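Local coordinates for protein Ddb_g0293866 (Dictyostelium discoideum, PDB 5LW6) that binds ADP-ribose through this C-terminal macrodomain and, as a whole protein, probably recognises poly-ADP-ribose in the response to DNA damage, at residues Q162-L167 / T171-T176; N178-C183 / Y190-Q195. One frame throughout, in Å; residues are numbered along the deposited sequence.

Contact 1: residues Q162-L167 / T171-T176; sequences QLYEML and TFEKVT
Two consecutive helices packed on the macrodomain sheet bring Tyr164, midway along the short helix 161-167, and Leu167 at its end against Phe172 in the first turn of helix 169-179. The two segments run nearly perpendicular, with 91° between their directions and 9.8 Å between their axes at closest approach. Phe172 reaches back across this corner. With its CG anti to the backbone N (chi1 -170°), its ring meets both residues of the preceding helix. Leu167 CD1 sits almost squarely above the middle of that ring, 3.7 Å from the centroid, in a CH-pi contact. Tyr164 meets the rim of the same ring: the edge of Phe172 is turned toward the tyrosine's face in an offset T-shaped pair, the planes at 86°, and the nearest atoms are Tyr164 CE2 and Phe172 CD2 at 3.6 Å. The aliphatic part of Glu173 adds a contact at the edge of the tyrosine, while its OE2 is held by the backbone N of Lys156. On the face of Phe172 remote from Leu167 lies Thr176 OG1, which gives a 2.7 Å hydrogen bond to Phe172 O within the helix, from above the carbonyl plane. Thr176 N binds the same oxygen from the other face. A water then joins the helices, lying 2.7 Å from Tyr164 OH and donating to Thr176 OG1. Tyr164 also touches Leu216 and Phe172 touches Val214, both on strand 213-217. The arrangement is that of two consecutive helices folded at a right angle around an aromatic pair and packed on the sheet of an alpha/beta macrodomain.

Contact 2: residues N178-C183 / Y190-Q195; sequences NLYPNC and YPISLQ
The last turn of helix 169-179 ends at Leu179, and Tyr180 leaves helical geometry to start a type I beta turn that closes with Cys183 N bonded to Tyr180 O; facing this exit is strand 189-193, with Leu179 CA nearest Ile192 CA and Tyr180 CA nearest Tyr190 CA, each pair 7.9 Å apart. The segments share no backbone-to-backbone hydrogen bond, and the side chain of Tyr180 makes the polar link instead. Its OH donates to Pro191 O over 2.6 Å, with a C=O...O angle of 138° and the donor tilted only 17° from the carbonyl plane. This bond ties the phenol end to the strand, while the ring itself is clasped between two side chains. Tyr190 CD1 stands over the ring centre on one face, 3.6 Å from Tyr180 CD1, and Leu179 CB lies over the opposite face, toward the rim. The tyrosines form a T-shaped pair in which the edge of Tyr190 points at the face of Tyr180, with centroids 5.0 Å apart and planes at 81°. Tyr190 CB adds a CH-pi contact over the same face. Farther along the strand, Ile192 CG1 meets Leu179 CD1 at 4.0 Å and lies at the edge of the Tyr180 ring. Tyr190 OH is engaged separately by Lys185 N, and Leu154 packs on both tyrosines. Backbone bonds from Tyr190 to Leu216 and from Ile192 to Val214 join the strand to its neighbour 213-217. A helix C-terminus is thus fastened by a tyrosine to strand 189-193, the antiparallel strand at one edge of the mixed sheet, where the chain passes from helix 169-179 into the edge strand of the alpha/beta macrodomain fold.

In the fold
Contact 1 comes first along the chain and contact 2 follows, their centres about 11 Å apart and both on the same side of the chain's centre. Helix 169-179 serves both: its early turns meet helix 161-167, and its end meets strand 189-193. The two contacts also touch directly, where Phe172 CE1 packs 3.5 Å from Ile192 CG2 and Leu167 CD2 meets Leu194 CD2. Ile192 is therefore covered from the helix by Phe172, Val175 and Thr176 as well as by Leu179. Together the contacts pack two successive helices on each other and on the antiparallel edge strand of the six-stranded sheet, joining that strand to its covering helices in the macrodomain.

Contact 1: residues Q162-L167 / T171-T176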
ATOM      1  N   GLN A 162       6.335   9.978 -10.259  1.00 13.31           N
ATOM      2  CA  GLN A 162       7.794   9.595 -10.213  1.00 12.94           C
ATOM      3  C   GLN A 162       7.975   8.112 -10.349  1.00 11.60           C
ATOM      4  O   GLN A 162       8.784   7.653 -11.118  1.00 13.25           O
ATOM      5  CB  GLN A 162       8.438  10.101  -8.940  1.00 14.52           C
ATOM      6  CG  GLN A 162       9.857   9.711  -8.713  1.00 17.39           C
ATOM      7  CD  GLN A 162      10.787  10.272  -9.782  1.00 19.08           C
ATOM      8  OE1 GLN A 162      10.731  11.453 -10.142  1.00 17.98           O
ATOM      9  NE2 GLN A 162      11.595   9.403 -10.343  1.00 19.72           N
ATOM     10  N   LEU A 163       7.117   7.364  -9.633  1.00 11.79           N
ATOM     11  CA  LEU A 163       7.049   5.929  -9.814  1.00 11.81           C
ATOM     12  C   LEU A 163       6.824   5.519 -11.275  1.00 12.27           C
ATOM     13  O   LEU A 163       7.551   4.699 -11.787  1.00 11.91           O
ATOM     14  CB  LEU A 163       6.003   5.338  -8.889  1.00 13.09           C
ATOM     15  CG  LEU A 163       5.716   3.861  -9.061  1.00 14.85           C
ATOM     16  CD1 LEU A 163       6.857   2.970  -8.516  1.00 16.05           C
ATOM     17  CD2 LEU A 163       4.386   3.534  -8.413  1.00 17.55           C
ATOM     18  N   TYR A 164       5.830   6.114 -11.909  1.00 11.06           N
ATOM     19  CA  TYR A 164       5.457   5.775 -13.279  1.00 12.11           C
ATOM     20  C   TYR A 164       6.579   6.125 -14.253  1.00 14.40           C
ATOM     21  O   TYR A 164       6.839   5.327 -15.123  1.00 14.21           O
ATOM     22  CB  TYR A 164       4.146   6.460 -13.671  1.00 11.33           C
ATOM     23  CG  TYR A 164       2.937   5.629 -13.288  1.00 11.89           C
ATOM     24  CD1 TYR A 164       2.538   5.443 -11.968  1.00 10.62           C
ATOM     25  CD2 TYR A 164       2.214   4.912 -14.246  1.00 11.89           C
ATOM     26  CE1 TYR A 164       1.467   4.643 -11.659  1.00 12.40           C
ATOM     27  CE2 TYR A 164       1.156   4.121 -13.920  1.00 12.46           C
ATOM     28  CZ  TYR A 164       0.776   3.959 -12.627  1.00 13.89           C
ATOM     29  OH  TYR A 164      -0.261   3.104 -12.285  1.00 13.74           O
ATOM     30  N   GLU A 165       7.296   7.236 -14.025  1.00 14.73           N
ATOM     31  CA  GLU A 165       8.444   7.547 -14.887  1.00 16.89           C
ATOM     32  C   GLU A 165       9.535   6.502 -14.813  1.00 16.46           C
ATOM     33  O   GLU A 165      10.130   6.130 -15.808  1.00 18.69           O
ATOM     34  CB  GLU A 165       8.919   8.918 -14.551  1.00 20.61           C
ATOM     35  CG  GLU A 165       7.897   9.805 -15.192  1.00 25.66           C
ATOM     36  CD  GLU A 165       7.949  11.268 -14.890  1.00 34.61           C
ATOM     37  OE1 GLU A 165       6.919  11.887 -15.224  1.00 40.71           O
ATOM     38  OE2 GLU A 165       8.942  11.821 -14.358  1.00 39.65           O
HETATM   39  N   MSE A 166       9.683   5.925 -13.638  1.00 14.02           N
HETATM   40  CA  MSE A 166      10.634   4.922 -13.401  1.00 15.29           C
HETATM   41  C   MSE A 166      10.262   3.586 -14.013  1.00 15.47           C
HETATM   42  O   MSE A 166      11.114   2.839 -14.294  1.00 17.23           O
HETATM   43  CB  MSE A 166      10.842   4.799 -11.876  1.00 15.31           C
HETATM   44  CG  MSE A 166      11.438   6.085 -11.315  1.00 17.24           C
HETATM   45 SE   MSE A 166      11.307   5.995  -9.310  1.00 21.25          SE
HETATM   46  CE  MSE A 166      12.897   4.864  -9.063  1.00 21.16           C
ATOM     47  N   LEU A 167       8.967   3.322 -14.190  1.00 15.60           N
ATOM     48  CA  LEU A 167       8.428   2.058 -14.731  1.00 15.84           C
ATOM     49  C   LEU A 167       8.327   2.135 -16.255  1.00 18.52           C
ATOM     50  O   LEU A 167       8.311   1.094 -16.905  1.00 20.84           O
ATOM     51  CB  LEU A 167       7.009   1.798 -14.176  1.00 16.45           C
ATOM     52  CG  LEU A 167       6.942   1.436 -12.678  1.00 17.04           C
ATOM     53  CD1 LEU A 167       5.567   1.636 -12.073  1.00 17.56           C
ATOM     54  CD2 LEU A 167       7.436   0.005 -12.489  1.00 19.19           C
ATOM     55  N   THR A 171       4.383   1.759 -20.901  1.00 20.32           N
ATOM     56  CA  THR A 171       4.576   0.333 -20.781  1.00 19.08           C
ATOM     57  C   THR A 171       3.753  -0.195 -19.585  1.00 18.53           C
ATOM     58  O   THR A 171       3.042  -1.182 -19.696  1.00 15.77           O
ATOM     59  CB  THR A 171       6.044  -0.069 -20.585  1.00 22.64           C
ATOM     60  OG1 THR A 171       6.844   0.506 -21.652  1.00 24.54           O
ATOM     61  CG2 THR A 171       6.144  -1.599 -20.601  1.00 24.46           C
ATOM     62  N   PHE A 172       3.874   0.496 -18.448  1.00 17.72           N
ATOM     63  CA  PHE A 172       3.227  -0.020 -17.259  1.00 14.85           C
ATOM     64  C   PHE A 172       1.680   0.051 -17.412  1.00 14.93           C
ATOM     65  O   PHE A 172       0.976  -0.866 -16.973  1.00 14.95           O
ATOM     66  CB  PHE A 172       3.695   0.742 -16.059  1.00 16.47           C
ATOM     67  CG  PHE A 172       3.263   0.128 -14.744  1.00 14.22           C
ATOM     68  CD1 PHE A 172       3.848  -1.014 -14.263  1.00 14.78           C
ATOM     69  CD2 PHE A 172       2.311   0.764 -13.919  1.00 15.84           C
ATOM     70  CE1 PHE A 172       3.433  -1.590 -13.071  1.00 12.92           C
ATOM     71  CE2 PHE A 172       1.892   0.194 -12.757  1.00 13.14           C
ATOM     72  CZ  PHE A 172       2.481  -0.966 -12.310  1.00 13.19           C
ATOM     73  N   GLU A 173       1.189   1.100 -18.002  1.00 16.22           N
ATOM     74  CA  GLU A 173      -0.254   1.283 -18.165  1.00 18.15           C
ATOM     75  C   GLU A 173      -0.870   0.241 -19.086  1.00 17.95           C
ATOM     76  O   GLU A 173      -1.975  -0.225 -18.833  1.00 18.97           O
ATOM     77  CB  GLU A 173      -0.543   2.672 -18.643  1.00 19.62           C
ATOM     78  CG  GLU A 173      -0.355   3.722 -17.548  1.00 20.31           C
ATOM     79  CD  GLU A 173      -0.910   5.092 -17.928  1.00 24.51           C
ATOM     80  OE1 GLU A 173      -1.297   5.290 -19.135  1.00 23.83           O
ATOM     81  OE2 GLU A 173      -0.995   5.997 -17.067  1.00 22.05           O
ATOM     82  N   LYS A 174      -0.136  -0.113 -20.115  1.00 17.77           N
ATOM     83  CA  LYS A 174      -0.492  -1.183 -21.014  1.00 19.61           C
ATOM     84  C   LYS A 174      -0.537  -2.552 -20.351  1.00 17.90           C
ATOM     85  O   LYS A 174      -1.512  -3.259 -20.508  1.00 19.25           O
ATOM     86  CB  LYS A 174       0.444  -1.204 -22.195  1.00 24.88           C
ATOM     87  CG  LYS A 174       0.052  -2.193 -23.282  1.00 30.66           C
ATOM     88  CD  LYS A 174       1.218  -2.460 -24.194  1.00 36.11           C
ATOM     89  CE  LYS A 174       1.148  -1.520 -25.371  1.00 41.10           C
ATOM     90  NZ  LYS A 174       2.381  -1.666 -26.188  1.00 44.27           N
ATOM     91  N   VAL A 175       0.505  -2.897 -19.592  1.00 16.31           N
ATOM     92  CA  VAL A 175       0.507  -4.078 -18.824  1.00 17.13           C
ATOM     93  C   VAL A 175      -0.663  -4.079 -17.814  1.00 15.05           C
ATOM     94  O   VAL A 175      -1.296  -5.108 -17.664  1.00 16.06           O
ATOM     95  CB  VAL A 175       1.835  -4.260 -18.075  1.00 16.84           C
ATOM     96  CG1 VAL A 175       1.694  -5.384 -17.110  1.00 18.19           C
ATOM     97  CG2 VAL A 175       2.972  -4.549 -19.057  1.00 17.93           C
ATOM     98  N   THR A 176      -0.934  -2.949 -17.160  1.00 14.46           N
ATOM     99  CA  THR A 176      -2.006  -2.854 -16.163  1.00 13.59           C
ATOM    100  C   THR A 176      -3.374  -3.167 -16.802  1.00 15.33           C
ATOM    101  O   THR A 176      -4.112  -3.996 -16.285  1.00 16.26           O
ATOM    102  CB  THR A 176      -1.992  -1.490 -15.511  1.00 15.06           C
ATOM    103  OG1 THR A 176      -0.682  -1.287 -14.892  1.00 14.51           O
ATOM    104  CG2 THR A 176      -3.112  -1.354 -14.473  1.00 14.46           C
TER
HETATM  105  O   HOH W   1      -1.067   1.600 -14.400  1.00 13.63           O

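Contact 2: residues N178-C183 / Y190-Q195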
ATOM      1  N   ASN A 178      -3.952  -4.772 -19.587  1.00 20.15           N
ATOM      2  CA  ASN A 178      -4.000  -6.174 -19.975  1.00 21.13           C
ATOM      3  C   ASN A 178      -4.344  -7.079 -18.864  1.00 20.39           C
ATOM      4  O   ASN A 178      -5.138  -8.009 -19.012  1.00 20.53           O
ATOM      5  CB  ASN A 178      -2.716  -6.609 -20.665  1.00 22.54           C
ATOM      6  CG  ASN A 178      -2.676  -6.147 -22.086  1.00 29.45           C
ATOM      7  OD1 ASN A 178      -3.732  -5.966 -22.735  1.00 33.92           O
ATOM      8  ND2 ASN A 178      -1.475  -5.966 -22.610  1.00 30.88           N
ATOM      9  N   LEU A 179      -3.874  -6.750 -17.679  1.00 15.74           N
ATOM     10  CA  LEU A 179      -4.210  -7.593 -16.581  1.00 16.94           C
ATOM     11  C   LEU A 179      -5.628  -7.340 -15.979  1.00 15.47           C
ATOM     12  O   LEU A 179      -6.221  -8.260 -15.403  1.00 14.94           O
ATOM     13  CB  LEU A 179      -3.121  -7.439 -15.468  1.00 18.00           C
ATOM     14  CG  LEU A 179      -1.755  -8.089 -15.681  1.00 22.01           C
ATOM     15  CD1 LEU A 179      -0.872  -7.632 -14.509  1.00 21.57           C
ATOM     16  CD2 LEU A 179      -1.807  -9.612 -15.753  1.00 23.51           C
ATOM     17  N   TYR A 180      -6.077  -6.093 -16.023  1.00 15.60           N
ATOM     18  CA  TYR A 180      -7.282  -5.630 -15.371  1.00 16.58           C
ATOM     19  C   TYR A 180      -8.087  -4.815 -16.324  1.00 17.35           C
ATOM     20  O   TYR A 180      -8.177  -3.585 -16.228  1.00 15.81           O
ATOM     21  CB  TYR A 180      -6.912  -4.774 -14.141  1.00 17.40           C
ATOM     22  CG  TYR A 180      -6.021  -5.547 -13.194  1.00 16.52           C
ATOM     23  CD1 TYR A 180      -6.487  -6.681 -12.519  1.00 16.71           C
ATOM     24  CD2 TYR A 180      -4.715  -5.140 -12.979  1.00 16.01           C
ATOM     25  CE1 TYR A 180      -5.671  -7.400 -11.620  1.00 17.53           C
ATOM     26  CE2 TYR A 180      -3.871  -5.860 -12.074  1.00 17.08           C
ATOM     27  CZ  TYR A 180      -4.352  -7.001 -11.441  1.00 16.39           C
ATOM     28  OH  TYR A 180      -3.566  -7.752 -10.589  1.00 14.67           O
ATOM     29  N   PRO A 181      -8.656  -5.504 -17.322  1.00 19.43           N
ATOM     30  CA  PRO A 181      -9.251  -4.773 -18.410  1.00 20.24           C
ATOM     31  C   PRO A 181     -10.499  -4.007 -17.991  1.00 21.62           C
ATOM     32  O   PRO A 181     -10.893  -3.073 -18.671  1.00 24.07           O
ATOM     33  CB  PRO A 181      -9.575  -5.886 -19.445  1.00 21.12           C
ATOM     34  CG  PRO A 181      -9.471  -7.159 -18.726  1.00 20.23           C
ATOM     35  CD  PRO A 181      -8.500  -6.938 -17.606  1.00 20.82           C
ATOM     36  N   ASN A 182     -11.125  -4.426 -16.912  1.00 20.56           N
ATOM     37  CA  ASN A 182     -12.355  -3.819 -16.403  1.00 21.62           C
ATOM     38  C   ASN A 182     -12.062  -2.770 -15.311  1.00 23.85           C
ATOM     39  O   ASN A 182     -12.944  -2.283 -14.670  1.00 21.31           O
ATOM     40  CB  ASN A 182     -13.292  -4.921 -15.868  1.00 23.07           C
ATOM     41  CG  ASN A 182     -13.721  -5.852 -16.955  1.00 28.52           C
ATOM     42  OD1 ASN A 182     -13.891  -5.416 -18.072  1.00 27.76           O
ATOM     43  ND2 ASN A 182     -13.726  -7.156 -16.680  1.00 31.91           N
ATOM     44  N   CYS A 183     -10.789  -2.445 -15.144  1.00 25.85           N
ATOM     45  CA  CYS A 183     -10.371  -1.326 -14.326  1.00 25.17           C
ATOM     46  C   CYS A 183     -10.550  -1.681 -12.856  1.00 23.59           C
ATOM     47  O   CYS A 183     -10.671  -2.826 -12.550  1.00 18.80           O
ATOM     48  CB  CYS A 183     -11.121  -0.078 -14.726  1.00 30.99           C
ATOM     49  SG  CYS A 183     -10.819   0.475 -16.445  1.00 38.76           S
ATOM     50  N   TYR A 190      -4.448  -4.066  -6.824  1.00 10.51           N
ATOM     51  CA  TYR A 190      -4.173  -4.567  -8.136  1.00 10.18           C
ATOM     52  C   TYR A 190      -2.663  -4.773  -8.280  1.00 11.56           C
ATOM     53  O   TYR A 190      -1.975  -3.801  -8.580  1.00 11.20           O
ATOM     54  CB  TYR A 190      -4.744  -3.617  -9.184  1.00 10.39           C
ATOM     55  CG  TYR A 190      -6.229  -3.576  -9.052  1.00 10.76           C
ATOM     56  CD1 TYR A 190      -7.070  -4.466  -9.717  1.00 12.49           C
ATOM     57  CD2 TYR A 190      -6.822  -2.673  -8.226  1.00 12.46           C
ATOM     58  CE1 TYR A 190      -8.445  -4.436  -9.520  1.00 12.78           C
ATOM     59  CE2 TYR A 190      -8.173  -2.709  -7.969  1.00 12.62           C
ATOM     60  CZ  TYR A 190      -8.989  -3.550  -8.662  1.00 12.79           C
ATOM     61  OH  TYR A 190     -10.350  -3.524  -8.376  1.00 13.30           O
ATOM     62  N   PRO A 191      -2.184  -5.987  -8.034  1.00 12.28           N
ATOM     63  CA  PRO A 191      -0.732  -6.252  -8.141  1.00 12.68           C
ATOM     64  C   PRO A 191      -0.311  -6.446  -9.590  1.00 13.07           C
ATOM     65  O   PRO A 191      -1.020  -7.106 -10.360  1.00 14.31           O
ATOM     66  CB  PRO A 191      -0.512  -7.491  -7.320  1.00 13.89           C
ATOM     67  CG  PRO A 191      -1.874  -7.989  -6.909  1.00 16.69           C
ATOM     68  CD  PRO A 191      -2.925  -7.030  -7.285  1.00 14.43           C
ATOM     69  N   ILE A 192       0.845  -5.908  -9.944  1.00 13.08           N
ATOM     70  CA  ILE A 192       1.425  -6.085 -11.240  1.00 14.58           C
ATOM     71  C   ILE A 192       2.866  -6.503 -11.027  1.00 13.99           C
ATOM     72  O   ILE A 192       3.633  -5.764 -10.473  1.00 13.22           O
ATOM     73  CB  ILE A 192       1.377  -4.775 -12.043  1.00 16.82           C
ATOM     74  CG1 ILE A 192      -0.079  -4.371 -12.310  1.00 20.37           C
ATOM     75  CG2 ILE A 192       2.094  -4.834 -13.401  1.00 15.56           C
ATOM     76  CD1 ILE A 192      -0.347  -3.044 -11.762  1.00 25.15           C
ATOM     77  N   SER A 193       3.238  -7.676 -11.481  1.00 13.82           N
ATOM     78  CA  SER A 193       4.598  -8.144 -11.367  1.00 13.27           C
ATOM     79  C   SER A 193       5.526  -7.424 -12.364  1.00 14.05           C
ATOM     80  O   SER A 193       5.192  -7.275 -13.531  1.00 14.62           O
ATOM     81  CB  SER A 193       4.672  -9.640 -11.607  1.00 16.61           C
ATOM     82  OG  SER A 193       6.027 -10.087 -11.710  1.00 16.83           O
ATOM     83  N   LEU A 194       6.642  -6.896 -11.896  1.00 13.22           N
ATOM     84  CA  LEU A 194       7.711  -6.398 -12.750  1.00 14.80           C
ATOM     85  C   LEU A 194       8.555  -7.565 -13.310  1.00 19.70           C
ATOM     86  O   LEU A 194       9.299  -7.399 -14.243  1.00 21.58           O
ATOM     87  CB  LEU A 194       8.615  -5.421 -12.014  1.00 14.92           C
ATOM     88  CG  LEU A 194       7.917  -4.312 -11.258  1.00 14.22           C
ATOM     89  CD1 LEU A 194       8.861  -3.303 -10.674  1.00 14.76           C
ATOM     90  CD2 LEU A 194       6.917  -3.630 -12.152  1.00 14.78           C
ATOM     91  N   GLN A 195       8.424  -8.738 -12.728  1.00 24.17           N
ATOM     92  CA  GLN A 195       9.197  -9.938 -13.173  1.00 28.20           C
ATOM     93  C   GLN A 195       8.666 -10.694 -14.327  1.00 34.84           C
ATOM     94  O   GLN A 195       9.401 -10.992 -15.254  1.00 34.00           O
ATOM     95  CB  GLN A 195       9.319 -10.938 -12.053  1.00 30.14           C
ATOM     96  CG  GLN A 195      10.133 -10.420 -10.934  1.00 30.03           C
ATOM     97  CD  GLN A 195      10.380 -11.494  -9.895  1.00 34.57           C
ATOM     98  OE1 GLN A 195       9.461 -11.902  -9.158  1.00 33.39           O
ATOM     99  NE2 GLN A 195      11.626 -11.944  -9.811  1.00 36.29           N
TER